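Side-chain contacts in proline dehydrogenase (Deinococcus radiodurans, PDB 4H6Q), which catalyses the FAD-dependent oxidation of L-proline to delta-1-pyrroline-5-carboxylate, the first step of proline breakdown to glutamate, with a quinone as electron acceptor: residues A[111-115]-A[116-120]; A[153-157]-A[158-162]; A[50-54]-A[55-59]; A[197-201]-A[202-206]. All coordinates share one frame; numbering follows the deposited sequence. Where two conformers were deposited one is given.

Interaction 1 (A[111-115]-A[116-120])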
loop_
_atom_site.group_PDB
_atom_site.type_symbol
_atom_site.label_atom_id
_atom_site.label_comp_id
_atom_site.label_asym_id
_atom_site.label_seq_id
_atom_site.Cartn_x
_atom_site.Cartn_y
_atom_site.Cartn_z
ATOM N N ASN A 111 -11.315 11.518 23.140
ATOM C CA ASN A 111 -11.764 10.821 24.358
ATOM C C ASN A 111 -10.719 9.859 24.950
ATOM O O ASN A 111 -11.051 8.727 25.350
ATOM C CB ASN A 111 -13.063 10.055 24.068
ATOM C CG ASN A 111 -14.199 10.991 23.676
ATOM O OD1 ASN A 111 -14.329 12.073 24.251
ATOM N ND2 ASN A 111 -15.005 10.601 22.670
ATOM N N GLY A 112 -9.462 10.282 24.952
ATOM C CA GLY A 112 -8.388 9.487 25.547
ATOM C C GLY A 112 -7.756 8.364 24.713
ATOM O O GLY A 112 -6.942 7.572 25.231
ATOM N N GLU A 113 -8.117 8.267 23.438
ATOM C CA GLU A 113 -7.550 7.234 22.560
ATOM C C GLU A 113 -7.112 7.880 21.290
ATOM O O GLU A 113 -7.691 8.880 20.882
ATOM C CB GLU A 113 -8.614 6.215 22.212
ATOM C CG GLU A 113 -9.139 5.437 23.374
ATOM C CD GLU A 113 -10.170 4.438 22.892
ATOM O OE1 GLU A 113 -11.326 4.867 22.644
ATOM O OE2 GLU A 113 -9.811 3.249 22.715
ATOM N N ASP A 114 -6.117 7.297 20.627
ATOM C CA ASP A 114 -5.699 7.823 19.337
ATOM C C ASP A 114 -6.783 7.636 18.290
ATOM O O ASP A 114 -7.282 6.518 18.079
ATOM C CB ASP A 114 -4.423 7.108 18.896
ATOM C CG ASP A 114 -3.835 7.689 17.628
ATOM O OD1 ASP A 114 -2.939 8.561 17.738
ATOM O OD2 ASP A 114 -4.305 7.306 16.529
ATOM N N LEU A 115 -7.162 8.723 17.631
ATOM C CA LEU A 115 -8.266 8.684 16.652
ATOM C C LEU A 115 -7.955 7.826 15.425
ATOM O O LEU A 115 -8.844 7.156 14.873
ATOM C CB LEU A 115 -8.551 10.115 16.174
ATOM C CG LEU A 115 -9.743 10.333 15.223
ATOM C CD1 LEU A 115 -11.043 9.734 15.794
ATOM C CD2 LEU A 115 -9.908 11.807 14.847
ATOM N N GLY A 116 -6.692 7.801 14.984
ATOM C CA GLY A 116 -6.266 6.882 13.942
ATOM C C GLY A 116 -6.500 5.428 14.325
ATOM O O GLY A 116 -6.982 4.629 13.501
ATOM N N LEU A 117 -6.151 5.072 15.557
ATOM C CA LEU A 117 -6.368 3.715 16.027
ATOM C C LEU A 117 -7.869 3.390 16.099
ATOM O O LEU A 117 -8.307 2.319 15.657
ATOM C CB LEU A 117 -5.723 3.507 17.392
ATOM C CG LEU A 117 -5.804 2.086 17.993
ATOM C CD1 LEU A 117 -4.979 1.150 17.147
ATOM C CD2 LEU A 117 -5.266 2.069 19.418
ATOM N N THR A 118 -8.683 4.291 16.634
ATOM C CA THR A 118 -10.086 3.909 16.687
ATOM C C THR A 118 -10.730 3.874 15.305
ATOM O O THR A 118 -11.538 2.958 15.070
ATOM C CB THR A 118 -10.925 4.777 17.585
ATOM O OG1 THR A 118 -10.933 6.090 17.038
ATOM C CG2 THR A 118 -10.344 4.828 18.982
ATOM N N ASN A 119 -10.338 4.731 14.365
ATOM C CA ASN A 119 -10.897 4.610 13.017
ATOM C C ASN A 119 -10.360 3.379 12.321
ATOM O O ASN A 119 -11.115 2.718 11.578
ATOM C CB ASN A 119 -10.606 5.874 12.194
ATOM C CG ASN A 119 -11.590 7.000 12.537
ATOM O OD1 ASN A 119 -12.781 6.755 12.788
ATOM N ND2 ASN A 119 -11.097 8.259 12.564
ATOM N N ALA A 120 -9.071 3.055 12.509
ATOM C CA ALA A 120 -8.536 1.839 11.874
ATOM C C ALA A 120 -9.249 0.584 12.374
ATOM O O ALA A 120 -9.502 -0.349 11.590
ATOM C CB ALA A 120 -7.031 1.714 12.108
HETATM O O HOH W 1 -10.482 7.985 19.569
#
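Asp114 caps the turn that opens at Leu115: its OD2 accepts the N-H of Leu117 at 3.1 Å, through the lone pair that points away from the other carboxylate oxygen. The side chain reaches there because CG stands anti to its own backbone N (chi1 -174°), which folds the carboxylate over the first turn. Aspartate suits the place, being short enough to turn back on an amide of the first helical turn. Gly116, bare of a side chain, leaves room for OD2, which lies 2.9 Å from Gly116 N. The second oxygen, OD1, is held by Gly107 N, so both ends of the carboxylate are engaged. This is an N-cap at the start of helix 115-129, which follows barrel strand 96-99 by way of the small hairpin 109-110/113-114. Behind the cap ordinary helical bonding takes over, with Thr118 N donating to Asp114 O (3.0 Å) and Asn119 N to Leu115 O (2.9 Å). In the conformer described, Thr118 OG1 lies 3.2 Å from Leu115 O and equally far from a water that also neighbours Glu113 O; its one proton cannot be assigned between them. The methyl CG2 meets Glu113 OE1 at 3.8 Å, the two side chains crossing almost at right angles. Asn119 is held at both ends of its amide, ND2 donating to Val104 O and OD1 accepting from Arg122 NH2, while Leu115 CD1 lies 3.6 Å from ND2.

Interaction 2 (A[153-157]-A[158-162]); sequences TLVGE and FGAEH
Phe158 lies alongside Leu154, both side chains pointing the same way from the last turn of helix 144-158. With CG anti to its carbonyl carbon (chi1 -63°), the Phe158 side chain runs back over that turn. CB comes first, 3.6 Å from Leu154 O, the same oxygen that accepts the Phe158 N-H at 2.9 Å. CG then sits obliquely against Glu157 C. Farther along, CD2 presents the ring edge to Leu154 O at 3.5 Å. CE2 meets the Leu154 methyl CD2 at 3.8 Å and lies equally far from Glu157 OE1, whose carboxylate plane is turned 66° from the ring. Gly159, whose N donates to Val155 O at 2.8 Å, leaves helical geometry at a positive phi that glycine tolerates easily, and the chain heads for barrel strand 163-168. Just past the helix end, Val155 CG1 and Ala160 CB pack loosely. Glu157 OE1 is bound in a salt bridge to Arg121, and Lys128 NZ donates a hydrogen bond to Phe158 O. The apolar ring thus packs between the helix end and Ile124 and Ala125 of helix 115-129, with charged groups gripping its border, while backbone amides pair Leu154 O and Val155 O.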
loop_
_atom_site.group_PDB
_atom_site.type_symbol
_atom_site.label_atom_id
_atom_site.label_comp_id
_atom_site.label_asym_id
_atom_site.label_seq_id
_atom_site.Cartn_x
_atom_site.Cartn_y
_atom_site.Cartn_z
ATOM N N THR A 153 -0.705 -3.699 17.933
ATOM C CA THR A 153 -1.997 -3.717 18.623
ATOM C C THR A 153 -3.120 -4.323 17.736
ATOM O O THR A 153 -3.912 -5.163 18.183
ATOM C CB THR A 153 -2.380 -2.298 19.061
ATOM O OG1 THR A 153 -1.403 -1.840 19.991
ATOM C CG2 THR A 153 -3.786 -2.232 19.684
ATOM N N LEU A 154 -3.177 -3.890 16.483
ATOM C CA LEU A 154 -4.250 -4.277 15.593
ATOM C C LEU A 154 -4.137 -5.742 15.184
ATOM O O LEU A 154 -5.175 -6.427 15.028
ATOM C CB LEU A 154 -4.317 -3.369 14.355
ATOM C CG LEU A 154 -4.753 -1.946 14.724
ATOM C CD1 LEU A 154 -4.358 -0.967 13.613
ATOM C CD2 LEU A 154 -6.276 -1.881 15.034
ATOM N N VAL A 155 -2.922 -6.248 14.994
ATOM C CA VAL A 155 -2.750 -7.690 14.747
ATOM C C VAL A 155 -3.311 -8.494 15.929
ATOM O O VAL A 155 -4.017 -9.512 15.747
ATOM C CB VAL A 155 -1.263 -8.063 14.506
ATOM C CG1 VAL A 155 -1.034 -9.601 14.569
ATOM C CG2 VAL A 155 -0.805 -7.531 13.170
ATOM N N GLY A 156 -3.051 -8.039 17.153
ATOM C CA GLY A 156 -3.592 -8.681 18.333
ATOM C C GLY A 156 -5.110 -8.732 18.367
ATOM O O GLY A 156 -5.704 -9.725 18.809
ATOM N N GLU A 157 -5.740 -7.659 17.881
ATOM C CA GLU A 157 -7.202 -7.568 17.865
ATOM C C GLU A 157 -7.928 -8.279 16.718
ATOM O O GLU A 157 -9.015 -8.838 16.925
ATOM C CB GLU A 157 -7.635 -6.102 17.955
ATOM C CG GLU A 157 -7.191 -5.470 19.231
ATOM C CD GLU A 157 -7.437 -3.994 19.290
ATOM O OE1 GLU A 157 -8.021 -3.400 18.343
ATOM O OE2 GLU A 157 -7.035 -3.426 20.330
ATOM N N PHE A 158 -7.314 -8.325 15.550
ATOM C CA PHE A 158 -7.974 -8.784 14.326
ATOM C C PHE A 158 -7.305 -9.931 13.622
ATOM O O PHE A 158 -7.963 -10.574 12.818
ATOM C CB PHE A 158 -8.094 -7.583 13.317
ATOM C CG PHE A 158 -8.954 -6.472 13.844
ATOM C CD1 PHE A 158 -10.351 -6.612 13.887
ATOM C CD2 PHE A 158 -8.377 -5.322 14.357
ATOM C CE1 PHE A 158 -11.163 -5.603 14.413
ATOM C CE2 PHE A 158 -9.171 -4.314 14.891
ATOM C CZ PHE A 158 -10.561 -4.446 14.940
ATOM N N GLY A 159 -6.020 -10.198 13.920
ATOM C CA GLY A 159 -5.310 -11.319 13.330
ATOM C C GLY A 159 -4.424 -10.901 12.165
ATOM O O GLY A 159 -4.790 -10.012 11.356
ATOM N N ALA A 160 -3.282 -11.568 12.042
ATOM C CA ALA A 160 -2.323 -11.313 10.943
ATOM C C ALA A 160 -2.883 -11.606 9.557
ATOM O O ALA A 160 -2.341 -11.147 8.569
ATOM C CB ALA A 160 -1.018 -12.106 11.174
ATOM N N GLU A 161 -3.972 -12.355 9.490
ATOM C CA GLU A 161 -4.650 -12.575 8.219
ATOM C C GLU A 161 -5.451 -11.369 7.713
ATOM O O GLU A 161 -5.872 -11.353 6.542
ATOM C CB GLU A 161 -5.637 -13.743 8.390
ATOM C CG GLU A 161 -5.061 -15.019 9.035
ATOM C CD GLU A 161 -5.148 -15.061 10.612
ATOM O OE1 GLU A 161 -5.425 -14.037 11.302
ATOM O OE2 GLU A 161 -4.972 -16.179 11.156
ATOM N N HIS A 162 -5.638 -10.364 8.563
ATOM C CA HIS A 162 -6.553 -9.280 8.230
ATOM C C HIS A 162 -5.962 -7.897 8.250
ATOM O O HIS A 162 -6.646 -6.969 7.782
ATOM C CB HIS A 162 -7.825 -9.310 9.109
ATOM C CG HIS A 162 -8.612 -10.569 8.956
ATOM N ND1 HIS A 162 -9.300 -10.879 7.803
ATOM C CD2 HIS A 162 -8.702 -11.650 9.749
ATOM C CE1 HIS A 162 -9.842 -12.089 7.924
ATOM N NE2 HIS A 162 -9.475 -12.576 9.090
#

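Interaction 3 (A[50-54]-A[55-59])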
loop_
_atom_site.group_PDB
_atom_site.type_symbol
_atom_site.label_atom_id
_atom_site.label_comp_id
_atom_site.label_asym_id
_atom_site.label_seq_id
_atom_site.Cartn_x
_atom_site.Cartn_y
_atom_site.Cartn_z
ATOM N N GLN A 50 -12.264 -4.595 -11.552
ATOM C CA GLN A 50 -12.847 -5.653 -12.368
ATOM C C GLN A 50 -12.039 -5.873 -13.653
ATOM O O GLN A 50 -11.835 -7.012 -14.088
ATOM C CB GLN A 50 -14.312 -5.334 -12.669
ATOM C CG GLN A 50 -15.193 -5.445 -11.410
ATOM C CD GLN A 50 -16.597 -5.006 -11.630
ATOM O OE1 GLN A 50 -16.860 -4.088 -12.434
ATOM N NE2 GLN A 50 -17.529 -5.623 -10.909
ATOM N N ALA A 51 -11.546 -4.782 -14.244
ATOM C CA ALA A 51 -10.707 -4.897 -15.428
ATOM C C ALA A 51 -9.395 -5.614 -15.113
ATOM O O ALA A 51 -8.946 -6.439 -15.925
ATOM C CB ALA A 51 -10.469 -3.540 -16.102
ATOM N N LEU A 52 -8.753 -5.291 -13.988
ATOM C CA LEU A 52 -7.537 -5.994 -13.589
ATOM C C LEU A 52 -7.804 -7.488 -13.398
ATOM O O LEU A 52 -7.014 -8.332 -13.852
ATOM C CB LEU A 52 -6.956 -5.409 -12.285
ATOM C CG LEU A 52 -6.301 -4.034 -12.407
ATOM C CD1 LEU A 52 -6.133 -3.431 -11.008
ATOM C CD2 LEU A 52 -4.945 -4.166 -13.087
ATOM N N GLU A 53 -8.911 -7.835 -12.743
ATOM C CA GLU A 53 -9.216 -9.250 -12.451
ATOM C C GLU A 53 -9.455 -10.036 -13.723
ATOM O O GLU A 53 -9.087 -11.214 -13.797
ATOM C CB GLU A 53 -10.410 -9.352 -11.464
ATOM C CG GLU A 53 -10.036 -8.876 -10.022
ATOM C CD GLU A 53 -11.047 -9.253 -8.890
ATOM O OE1 GLU A 53 -12.130 -9.813 -9.145
ATOM O OE2 GLU A 53 -10.715 -9.025 -7.702
ATOM N N ARG A 54 -10.035 -9.386 -14.737
ATOM C CA ARG A 54 -10.209 -10.067 -16.027
ATOM C C ARG A 54 -8.857 -10.448 -16.673
ATOM O O ARG A 54 -8.786 -11.380 -17.501
ATOM C CB ARG A 54 -11.123 -9.271 -17.003
ATOM C CG ARG A 54 -12.584 -9.212 -16.537
ATOM C CD ARG A 54 -13.534 -8.620 -17.579
ATOM N NE ARG A 54 -13.236 -7.224 -17.859
ATOM C CZ ARG A 54 -13.850 -6.175 -17.299
ATOM N NH1 ARG A 54 -14.806 -6.322 -16.397
ATOM N NH2 ARG A 54 -13.523 -4.947 -17.664
ATOM N N ASP A 55 -7.790 -9.764 -16.272
ATOM C CA ASP A 55 -6.434 -10.046 -16.760
ATOM C C ASP A 55 -5.599 -10.836 -15.722
ATOM O O ASP A 55 -4.371 -10.958 -15.840
ATOM C CB ASP A 55 -5.702 -8.732 -17.063
ATOM C CG ASP A 55 -6.129 -8.087 -18.382
ATOM O OD1 ASP A 55 -6.771 -8.764 -19.202
ATOM O OD2 ASP A 55 -5.815 -6.890 -18.606
ATOM N N GLY A 56 -6.255 -11.400 -14.722
ATOM C CA GLY A 56 -5.591 -12.277 -13.767
ATOM C C GLY A 56 -4.813 -11.503 -12.708
ATOM O O GLY A 56 -3.977 -12.084 -12.033
ATOM N N ILE A 57 -5.099 -10.225 -12.529
ATOM C CA ILE A 57 -4.381 -9.361 -11.581
ATOM C C ILE A 57 -5.352 -8.945 -10.492
ATOM O O ILE A 57 -6.490 -8.567 -10.764
ATOM C CB ILE A 57 -3.817 -8.148 -12.335
ATOM C CG1 ILE A 57 -2.812 -8.610 -13.426
ATOM C CG2 ILE A 57 -3.145 -7.154 -11.353
ATOM C CD1 ILE A 57 -2.538 -7.513 -14.459
ATOM N N ALA A 58 -4.896 -9.019 -9.237
ATOM C CA ALA A 58 -5.701 -8.623 -8.092
ATOM C C ALA A 58 -5.609 -7.111 -7.833
ATOM O O ALA A 58 -4.674 -6.425 -8.341
ATOM C CB ALA A 58 -5.250 -9.415 -6.832
ATOM N N GLY A 59 -6.565 -6.554 -7.072
ATOM C CA GLY A 59 -6.546 -5.129 -6.767
ATOM C C GLY A 59 -6.296 -4.855 -5.275
ATOM O O GLY A 59 -6.577 -5.669 -4.381
HETATM O O HOH W 2 -8.783 -8.150 -6.258
#
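Leu52 O is gripped by two amides that arrive from opposite faces of its carbonyl plane, Asp55 N at 2.9 Å and Ile57 N at 3.0 Å, while Gly56 N closes on Glu53 O. The Ile57 and Gly56 bonds make a Schellman motif ending helix 42-54, with Gly56 as its C' residue. Glycine suits this place because phi is positive (79°), a region costly for residues with a side chain. Directly after it, Ile57 crosses Leu52 at a slant, its CG2 branch, anti to the backbone N, lying 3.9 Å from Leu52 CD2. Two branched aliphatics thus pack across the turn and carry on into the barrel, where both rest on Val279 and Ile57 also meets Gln267. Glu53 is exposed. Its CG passes 3.6 Å from Ile57 O, and a CA-H...O contact joins Glu53 CA to that same oxygen (3.3 Å). Its extended chain carries OE2 to a water at 2.6 Å. Asp55 sits at the exposed bend, its CB 3.5 Å from Leu52 O and its side chain also touching Lys268. The chemistry is divided: hydrocarbon from Leu52 and Ile57 packs on barrel strand 277-283, while Glu53 OE2 takes a proton from the water that in turn accepts from Gly59 N, so that a carboxylate at the helix end is linked to the first residues of strand 58-63.

Interaction 4 (A[197-201]-A[202-206]); sequences EPATV and AYPDK
Glu197 and Ala202 meet through their beta carbons, 3.7 Å apart, and from there the glutamate chain turns off. The bend comes at chi2 (-74°), which swings the carboxylate away from the alanine and lets OE1 bond His141 ND1. A small methyl suits Ala202, which is buried with its CB against the Glu197 stem and, more loosely, near CG1 of its neighbour Val201. Farther along, Ala199 CB touches Pro204 CG at 3.6 Å. These pairs bracket a type I turn, Pro198 to Val201, in the long loop that leads from barrel strand 188-191 to helix 206-222; the Glu197 side chain is about 8 Å from the bound FAD. Pro198 O takes the N-H of both Val201 and Ala202, the latter at 2.9 Å, nearly straight (158°) and in the carbonyl plane. Ala199 CA adds a CA-H...O contact to Ala202 O at 3.4 Å. That oxygen also accepts from a water at 2.8 Å, which donates as well to Glu197 O and so bridges the residues flanking the turn. Proline suits the turn's first position, where Pro198 has a phi of -79° that its ring can adopt, and Pro204 lies just past the turn with its ring against Ala199. Val201 packs on Leu171, and Tyr203 sets its ring edge-to-face with that of Tyr172. Beyond, Asp205 OD1 caps helix 206-222 through Ala207 N.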
loop_
_atom_site.group_PDB
_atom_site.type_symbol
_atom_site.label_atom_id
_atom_site.label_comp_id
_atom_site.label_asym_id
_atom_site.label_seq_id
_atom_site.Cartn_x
_atom_site.Cartn_y
_atom_site.Cartn_z
ATOM N N GLU A 197 13.965 12.128 2.557
ATOM C CA GLU A 197 14.557 11.771 3.878
ATOM C C GLU A 197 16.061 12.042 3.919
ATOM O O GLU A 197 16.781 11.745 2.954
ATOM C CB GLU A 197 14.277 10.303 4.226
ATOM C CG GLU A 197 12.796 9.937 4.355
ATOM C CD GLU A 197 12.153 10.451 5.637
ATOM O OE1 GLU A 197 12.821 11.162 6.430
ATOM O OE2 GLU A 197 10.968 10.154 5.855
ATOM N N PRO A 198 16.553 12.593 5.040
ATOM C CA PRO A 198 17.970 12.986 5.158
ATOM C C PRO A 198 18.877 11.788 5.440
ATOM O O PRO A 198 18.373 10.724 5.802
ATOM C CB PRO A 198 17.964 13.975 6.340
ATOM C CG PRO A 198 16.819 13.405 7.204
ATOM C CD PRO A 198 15.768 12.982 6.218
ATOM N N ALA A 199 20.183 11.959 5.208
ATOM C CA ALA A 199 21.162 10.899 5.341
ATOM C C ALA A 199 21.295 10.386 6.761
ATOM O O ALA A 199 21.906 9.335 6.973
ATOM C CB ALA A 199 22.540 11.370 4.817
ATOM N N THR A 200 20.748 11.094 7.747
ATOM C CA THR A 200 20.741 10.526 9.104
ATOM C C THR A 200 19.675 9.441 9.272
ATOM O O THR A 200 19.708 8.694 10.244
ATOM C CB THR A 200 20.503 11.605 10.152
ATOM O OG1 THR A 200 19.290 12.284 9.811
ATOM C CG2 THR A 200 21.688 12.622 10.189
ATOM N N VAL A 201 18.748 9.355 8.317
ATOM C CA VAL A 201 17.555 8.475 8.414
ATOM C C VAL A 201 17.562 7.439 7.317
ATOM O O VAL A 201 17.140 6.280 7.525
ATOM C CB VAL A 201 16.267 9.389 8.278
ATOM C CG1 VAL A 201 15.019 8.669 7.945
ATOM C CG2 VAL A 201 16.122 10.342 9.533
ATOM N N ALA A 202 17.971 7.859 6.122
ATOM C CA ALA A 202 17.889 7.044 4.919
ATOM C C ALA A 202 19.191 6.969 4.169
ATOM O O ALA A 202 19.897 7.964 4.057
ATOM C CB ALA A 202 16.834 7.576 4.015
ATOM N N TYR A 203 19.484 5.799 3.608
ATOM C CA TYR A 203 20.679 5.592 2.773
ATOM C C TYR A 203 20.702 6.566 1.581
ATOM O O TYR A 203 19.766 6.571 0.784
ATOM C CB TYR A 203 20.648 4.190 2.167
ATOM C CG TYR A 203 20.859 3.053 3.115
ATOM C CD1 TYR A 203 22.130 2.769 3.582
ATOM C CD2 TYR A 203 19.799 2.226 3.517
ATOM C CE1 TYR A 203 22.370 1.705 4.427
ATOM C CE2 TYR A 203 20.025 1.153 4.404
ATOM C CZ TYR A 203 21.316 0.922 4.857
ATOM O OH TYR A 203 21.554 -0.140 5.718
ATOM N N PRO A 204 21.766 7.375 1.439
ATOM C CA PRO A 204 21.769 8.270 0.284
ATOM C C PRO A 204 22.074 7.575 -1.027
ATOM O O PRO A 204 21.672 8.071 -2.094
ATOM C CB PRO A 204 22.925 9.230 0.578
ATOM C CG PRO A 204 23.145 9.140 1.992
ATOM C CD PRO A 204 22.687 7.822 2.498
ATOM N N ASP A 205 22.817 6.478 -0.979
ATOM C CA ASP A 205 23.203 5.788 -2.214
ATOM C C ASP A 205 22.114 4.795 -2.626
ATOM O O ASP A 205 21.725 3.907 -1.859
ATOM C CB ASP A 205 24.517 5.043 -1.996
ATOM C CG ASP A 205 25.191 4.615 -3.295
ATOM O OD1 ASP A 205 24.517 4.245 -4.266
ATOM O OD2 ASP A 205 26.435 4.634 -3.340
ATOM N N LYS A 206 21.645 4.929 -3.860
ATOM C CA LYS A 206 20.595 4.055 -4.388
ATOM C C LYS A 206 21.024 2.602 -4.415
ATOM O O LYS A 206 20.181 1.727 -4.236
ATOM C CB LYS A 206 20.156 4.527 -5.779
HETATM O O HOH W 3 19.126 10.175 2.483
#

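How the interactions relate
From the N terminus the order is interaction 3, 1, 2 and 4; each closes a short local turn before the next begins, so none nests or crosses. Interaction 3 joins helix 42-54 to barrel strand 58-63 and interaction 2 joins helix 144-158 to strand 163-168, both passing from helix to strand. Interactions 1 and 4 serve the reverse passage, from strand 96-99 to helix 115-129 and from strand 188-191 to helix 206-222. Interactions 1 and 2 alone touch: Leu117 CD1 packs 3.9 Å from Leu154 CD2, joining two neighbouring helices of the barrel shell. Interaction 3 lies across the chain's centre from interactions 1 and 4, its centre about 36 Å from that of interaction 4.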